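Local coordinates for peroxiredoxin (Clostridioides difficile, PDB 6TSB), which pairs a predicted thiol peroxidase with a chitin-cleaving domain in one spore coat protein, the present chain being the family 18 glycoside hydrolase (chitinase) part, at residues A[154-159]-A[189-194]; A[161-166]-A[196-201]. One frame throughout, in Å; residues are numbered along the deposited sequence.

Contact 1. Residues A[154-159]-A[189-194]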
loop_
_atom_site.group_PDB
_atom_site.type_symbol
_atom_site.label_atom_id
_atom_site.label_comp_id
_atom_site.label_asym_id
_atom_site.label_seq_id
_atom_site.Cartn_x
_atom_site.Cartn_y
_atom_site.Cartn_z
ATOM N N ASP A 154 -22.706 37.584 -16.762
ATOM C CA ASP A 154 -21.641 37.310 -15.758
ATOM C C ASP A 154 -20.300 37.021 -16.442
ATOM O O ASP A 154 -19.273 37.578 -16.006
ATOM C CB ASP A 154 -22.053 36.180 -14.832
ATOM C CG ASP A 154 -23.038 36.618 -13.767
ATOM O OD1 ASP A 154 -23.254 37.845 -13.609
ATOM O OD2 ASP A 154 -23.593 35.732 -13.113
ATOM N N ARG A 155 -20.308 36.251 -17.525
ATOM C CA ARG A 155 -19.073 35.730 -18.164
ATOM C C ARG A 155 -18.301 36.896 -18.762
ATOM O O ARG A 155 -17.127 37.028 -18.473
ATOM C CB ARG A 155 -19.406 34.617 -19.170
ATOM C CG ARG A 155 -18.251 34.125 -20.038
ATOM C CD ARG A 155 -18.590 32.768 -20.664
ATOM N NE ARG A 155 -17.498 32.167 -21.422
ATOM C CZ ARG A 155 -17.166 32.483 -22.674
ATOM N NH1 ARG A 155 -17.840 33.405 -23.349
ATOM N NH2 ARG A 155 -16.153 31.870 -23.258
ATOM N N GLU A 156 -18.923 37.726 -19.577
ATOM C CA GLU A 156 -18.175 38.866 -20.164
ATOM C C GLU A 156 -17.851 39.859 -19.050
ATOM O O GLU A 156 -16.810 40.542 -19.146
ATOM C CB GLU A 156 -18.955 39.509 -21.307
ATOM C CG GLU A 156 -18.890 38.706 -22.593
ATOM C CD GLU A 156 -19.928 39.165 -23.598
ATOM O OE1 GLU A 156 -21.107 38.782 -23.423
ATOM O OE2 GLU A 156 -19.563 39.964 -24.503
ATOM N N ASN A 157 -18.735 39.959 -18.059
ATOM C CA ASN A 157 -18.625 40.953 -16.964
ATOM C C ASN A 157 -17.408 40.587 -16.108
ATOM O O ASN A 157 -16.676 41.529 -15.704
ATOM C CB ASN A 157 -19.934 41.070 -16.167
ATOM C CG ASN A 157 -21.021 41.867 -16.883
ATOM O OD1 ASN A 157 -20.787 42.475 -17.942
ATOM N ND2 ASN A 157 -22.234 41.818 -16.336
ATOM N N PHE A 158 -17.168 39.282 -15.894
ATOM C CA PHE A 158 -16.025 38.809 -15.083
ATOM C C PHE A 158 -14.740 39.419 -15.634
ATOM O O PHE A 158 -13.908 39.918 -14.873
ATOM C CB PHE A 158 -16.006 37.281 -15.024
ATOM C CG PHE A 158 -15.020 36.645 -14.064
ATOM C CD1 PHE A 158 -14.648 37.279 -12.880
ATOM C CD2 PHE A 158 -14.508 35.374 -14.320
ATOM C CE1 PHE A 158 -13.780 36.667 -11.991
ATOM C CE2 PHE A 158 -13.641 34.762 -13.424
ATOM C CZ PHE A 158 -13.281 35.413 -12.264
ATOM N N THR A 159 -14.574 39.419 -16.942
ATOM C CA THR A 159 -13.326 39.912 -17.579
ATOM C C THR A 159 -13.142 41.396 -17.269
ATOM O O THR A 159 -11.971 41.872 -17.108
ATOM C CB THR A 159 -13.380 39.711 -19.099
ATOM O OG1 THR A 159 -13.750 38.354 -19.361
ATOM C CG2 THR A 159 -12.077 40.061 -19.781
ATOM N N SER A 189 -18.840 30.481 -17.804
ATOM C CA SER A 189 -18.370 31.196 -16.589
ATOM C C SER A 189 -17.260 32.182 -16.940
ATOM O O SER A 189 -17.361 33.312 -16.526
ATOM C CB SER A 189 -17.962 30.255 -15.495
ATOM O OG SER A 189 -19.086 29.497 -15.092
ATOM N N ALA A 190 -16.261 31.806 -17.714
ATOM C CA ALA A 190 -15.119 32.702 -17.948
ATOM C C ALA A 190 -14.632 32.622 -19.393
ATOM O O ALA A 190 -14.811 31.584 -20.060
ATOM C CB ALA A 190 -14.018 32.386 -16.975
ATOM N N GLU A 191 -14.057 33.736 -19.826
ATOM C CA GLU A 191 -13.399 33.939 -21.127
ATOM C C GLU A 191 -11.943 33.645 -20.833
ATOM O O GLU A 191 -11.208 34.600 -20.553
ATOM C CB GLU A 191 -13.597 35.364 -21.672
ATOM C CG GLU A 191 -15.052 35.779 -21.917
ATOM C CD GLU A 191 -15.183 37.181 -22.518
ATOM O OE1 GLU A 191 -14.717 38.172 -21.882
ATOM O OE2 GLU A 191 -15.704 37.293 -23.656
ATOM N N ILE A 192 -11.574 32.361 -20.848
ATOM C CA ILE A 192 -10.212 31.906 -20.436
ATOM C C ILE A 192 -9.168 32.719 -21.186
ATOM O O ILE A 192 -8.196 33.176 -20.549
ATOM C CB ILE A 192 -10.003 30.408 -20.693
ATOM C CG1 ILE A 192 -11.044 29.544 -19.976
ATOM C CG2 ILE A 192 -8.564 30.011 -20.353
ATOM C CD1 ILE A 192 -11.212 29.848 -18.499
ATOM N N ASP A 193 -9.342 32.900 -22.495
ATOM C CA ASP A 193 -8.318 33.580 -23.341
ATOM C C ASP A 193 -8.282 35.080 -23.021
ATOM O O ASP A 193 -7.245 35.684 -23.211
ATOM C CB ASP A 193 -8.531 33.313 -24.839
ATOM C CG ASP A 193 -9.789 33.920 -25.446
ATOM O OD1 ASP A 193 -10.892 33.784 -24.845
ATOM O OD2 ASP A 193 -9.656 34.536 -26.517
ATOM N N LYS A 194 -9.391 35.671 -22.583
ATOM C CA LYS A 194 -9.447 37.117 -22.218
ATOM C C LYS A 194 -8.861 37.345 -20.810
ATOM O O LYS A 194 -8.065 38.298 -20.671
ATOM C CB LYS A 194 -10.880 37.650 -22.345
ATOM C CG LYS A 194 -11.410 37.747 -23.767
ATOM C CD LYS A 194 -10.722 38.839 -24.566
ATOM C CE LYS A 194 -10.021 38.348 -25.817
ATOM N NZ LYS A 194 -10.912 38.428 -26.997
HETATM O O HOH W 1 -13.469 30.561 -22.512
HETATM O O HOH W 2 -14.296 36.089 -18.303
HETATM O O HOH W 3 -15.564 40.740 -21.663
#
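With CG anti to the backbone N (chi1 172°) and the chain extended as far as NE, Arg155 stretches along the backbone of Ser189 and Ala190; Glu191, also extended beyond CG, reaches back toward Thr159. The contact lies on the outside of the TIM barrel of the GH18 domain, where helix 154-169 packs beside the short helix 192-195. Arg155 CA comes within 3.4 Å of Ser189 O, a CA-H...O contact (152° at the hydrogen) that marks the closest backbone approach. Farther out, Arg155 NE gives Ala190 O a weak, bent bond of 3.1 Å, and a water accepts from Arg155 NH2 while donating to the same carbonyl oxygen; Arg155 NH2 is also bonded to Ile186 O of helix 183-188. Glu191 CG lies over the centre of the Arg155 guanidinium, 3.9 Å above its plane. The carboxylate is turned 71° from that plane; with Arg155 NH1 and Glu191 OE2 4.4 Å apart and the oxygen well out of the guanidinium plane, the opposite charges probably attract, but no N-H points at it. On the buried side, Ala190 CB meets the edge of the Phe158 ring at CD2, 4.0 Å away. Glu191 occupies the N-cap position of helix 192-195, and its backbone N donates to a water that in turn donates to Arg155 O and Thr159 OG1. Thr159 OG1 itself donates a hydrogen bond to the anti lone pair of Glu191 OE1, at 2.7 Å.

Contact 2. Residues A[161-166]-A[196-201]; sequences LLTAIR and APIIDY
Two nitrogens of Arg166 grip one backbone oxygen: Arg166 NE and NH2 each donate to Ile198 O, both at 2.9 Å. The bonds are moderately bent, and the oxygen lies close to the guanidinium plane. Bends at chi2 (60°) and chi3 (75°) fold the arginine chain over so that this side-on edge faces the carbonyl. Arg166 NH2 also forms a straighter hydrogen bond to Asp200 OD2, 2.7 Å long and part of a salt bridge, meeting the oxygen from above the carboxylate plane, which stands nearly perpendicular to the guanidinium. In the TIM barrel, the Arg166 side chain thus ties the outer helix 154-169 to the loop leading into the parallel strand 201-204. Asp200 OD2 has a second donor, Leu175 N of the adjacent strand 174-179, while Arg166 NH1 is satisfied by Gly170 O and Lys173 O; bonds to several parts of the backbone fix the rotation of the guanidinium about its chain. Beside this polar cluster, Ile198 CG2 rests 3.8 Å from Arg166 CB and 4.1 Å from Leu162 CB. Thr163 OG1, bonded to Thr159 O within its helix, meets Ile198 CD1 at 3.5 Å.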
loop_
_atom_site.group_PDB
_atom_site.type_symbol
_atom_site.label_atom_id
_atom_site.label_comp_id
_atom_site.label_asym_id
_atom_site.label_seq_id
_atom_site.Cartn_x
_atom_site.Cartn_y
_atom_site.Cartn_z
ATOM N N LEU A 161 -14.508 43.053 -14.697
ATOM C CA LEU A 161 -14.212 43.180 -13.253
ATOM C C LEU A 161 -12.700 43.000 -13.033
ATOM O O LEU A 161 -12.073 43.845 -12.385
ATOM C CB LEU A 161 -15.029 42.132 -12.501
ATOM C CG LEU A 161 -14.831 42.154 -10.993
ATOM C CD1 LEU A 161 -15.242 43.501 -10.437
ATOM C CD2 LEU A 161 -15.616 41.032 -10.334
ATOM N N LEU A 162 -12.133 41.911 -13.550
ATOM C CA LEU A 162 -10.692 41.601 -13.397
ATOM C C LEU A 162 -9.875 42.743 -13.994
ATOM O O LEU A 162 -8.886 43.131 -13.374
ATOM C CB LEU A 162 -10.396 40.256 -14.070
ATOM C CG LEU A 162 -11.038 39.066 -13.369
ATOM C CD1 LEU A 162 -11.052 37.838 -14.255
ATOM C CD2 LEU A 162 -10.316 38.789 -12.057
ATOM N N THR A 163 -10.302 43.282 -15.133
ATOM C CA THR A 163 -9.631 44.425 -15.800
ATOM C C THR A 163 -9.629 45.613 -14.833
ATOM O O THR A 163 -8.580 46.257 -14.694
ATOM C CB THR A 163 -10.304 44.807 -17.131
ATOM O OG1 THR A 163 -10.041 43.754 -18.051
ATOM C CG2 THR A 163 -9.805 46.105 -17.742
ATOM N N ALA A 164 -10.775 45.903 -14.220
ATOM C CA ALA A 164 -10.938 47.022 -13.262
ATOM C C ALA A 164 -10.034 46.806 -12.041
ATOM O O ALA A 164 -9.351 47.764 -11.664
ATOM C CB ALA A 164 -12.388 47.184 -12.882
ATOM N N ILE A 165 -9.948 45.583 -11.508
ATOM C CA ILE A 165 -9.026 45.261 -10.375
ATOM C C ILE A 165 -7.569 45.470 -10.815
ATOM O O ILE A 165 -6.810 46.218 -10.149
ATOM C CB ILE A 165 -9.307 43.849 -9.854
ATOM C CG1 ILE A 165 -10.777 43.699 -9.450
ATOM C CG2 ILE A 165 -8.349 43.545 -8.723
ATOM C CD1 ILE A 165 -11.196 42.320 -9.009
ATOM N N ARG A 166 -7.175 44.888 -11.935
ATOM C CA ARG A 166 -5.764 45.009 -12.398
ATOM C C ARG A 166 -5.384 46.478 -12.646
ATOM O O ARG A 166 -4.183 46.849 -12.390
ATOM C CB ARG A 166 -5.527 44.165 -13.655
ATOM C CG ARG A 166 -4.129 44.322 -14.251
ATOM C CD ARG A 166 -3.027 43.911 -13.293
ATOM N NE ARG A 166 -2.954 42.452 -13.176
ATOM C CZ ARG A 166 -2.213 41.780 -12.295
ATOM N NH1 ARG A 166 -1.473 42.420 -11.399
ATOM N NH2 ARG A 166 -2.230 40.461 -12.305
ATOM N N ALA A 196 -6.781 35.391 -19.144
ATOM C CA ALA A 196 -5.397 34.849 -19.132
ATOM C C ALA A 196 -4.365 35.954 -18.961
ATOM O O ALA A 196 -3.613 35.915 -17.999
ATOM C CB ALA A 196 -5.131 34.029 -20.376
ATOM N N PRO A 197 -4.283 36.975 -19.854
ATOM C CA PRO A 197 -3.247 37.999 -19.752
ATOM C C PRO A 197 -3.437 39.003 -18.601
ATOM O O PRO A 197 -2.469 39.727 -18.296
ATOM C CB PRO A 197 -3.300 38.744 -21.097
ATOM C CG PRO A 197 -4.720 38.531 -21.591
ATOM C CD PRO A 197 -5.130 37.171 -21.045
ATOM N N ILE A 198 -4.612 39.010 -17.962
ATOM C CA ILE A 198 -4.913 39.943 -16.836
ATOM C C ILE A 198 -4.348 39.364 -15.536
ATOM O O ILE A 198 -3.725 40.125 -14.776
ATOM C CB ILE A 198 -6.421 40.222 -16.702
ATOM C CG1 ILE A 198 -7.007 40.869 -17.961
ATOM C CG2 ILE A 198 -6.681 41.090 -15.486
ATOM C CD1 ILE A 198 -8.509 40.663 -18.104
ATOM N N ILE A 199 -4.617 38.085 -15.279
ATOM C CA ILE A 199 -4.300 37.404 -13.992
ATOM C C ILE A 199 -2.872 36.861 -13.993
ATOM O O ILE A 199 -2.273 36.708 -15.054
ATOM C CB ILE A 199 -5.321 36.292 -13.728
ATOM C CG1 ILE A 199 -5.109 35.059 -14.607
ATOM C CG2 ILE A 199 -6.723 36.838 -13.870
ATOM C CD1 ILE A 199 -6.191 34.011 -14.431
ATOM N N ASP A 200 -2.360 36.550 -12.813
ATOM C CA ASP A 200 -1.024 35.938 -12.608
ATOM C C ASP A 200 -1.189 34.421 -12.568
ATOM O O ASP A 200 -0.326 33.717 -13.096
ATOM C CB ASP A 200 -0.378 36.448 -11.326
ATOM C CG ASP A 200 -0.033 37.919 -11.406
ATOM O OD1 ASP A 200 0.924 38.233 -12.079
ATOM O OD2 ASP A 200 -0.747 38.732 -10.823
ATOM N N TYR A 201 -2.284 33.932 -12.008
ATOM C CA TYR A 201 -2.520 32.484 -11.856
ATOM C C TYR A 201 -4.008 32.190 -11.977
ATOM O O TYR A 201 -4.823 33.025 -11.579
ATOM C CB TYR A 201 -2.002 31.992 -10.501
ATOM C CG TYR A 201 -0.506 32.070 -10.344
ATOM C CD1 TYR A 201 0.321 31.169 -10.996
ATOM C CD2 TYR A 201 0.092 33.014 -9.528
ATOM C CE1 TYR A 201 1.705 31.244 -10.885
ATOM C CE2 TYR A 201 1.469 33.075 -9.366
ATOM C CZ TYR A 201 2.276 32.190 -10.058
ATOM O OH TYR A 201 3.622 32.210 -9.910
#

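Helix 154-169 supplies the first segment of both contacts: 154-159 near its N-terminal end, then 161-166. The chain continues through strand 174-179 and helix 183-188 to 189-194, where contact 1 closes its loop, and then through the end of helix 192-195 to 196-201, where contact 2 closes the second. The segments alternate along the sequence, so the two loops cross, and 189-201 runs beside the helix in the same order as 154-166. Their centres lie about 10 Å apart, and they touch where Thr159 O packs 3.8 Å from Ile198 CD1. Together they bind the helix to the connection between the neighbouring parallel strands 174-179 and 201-204 of the barrel.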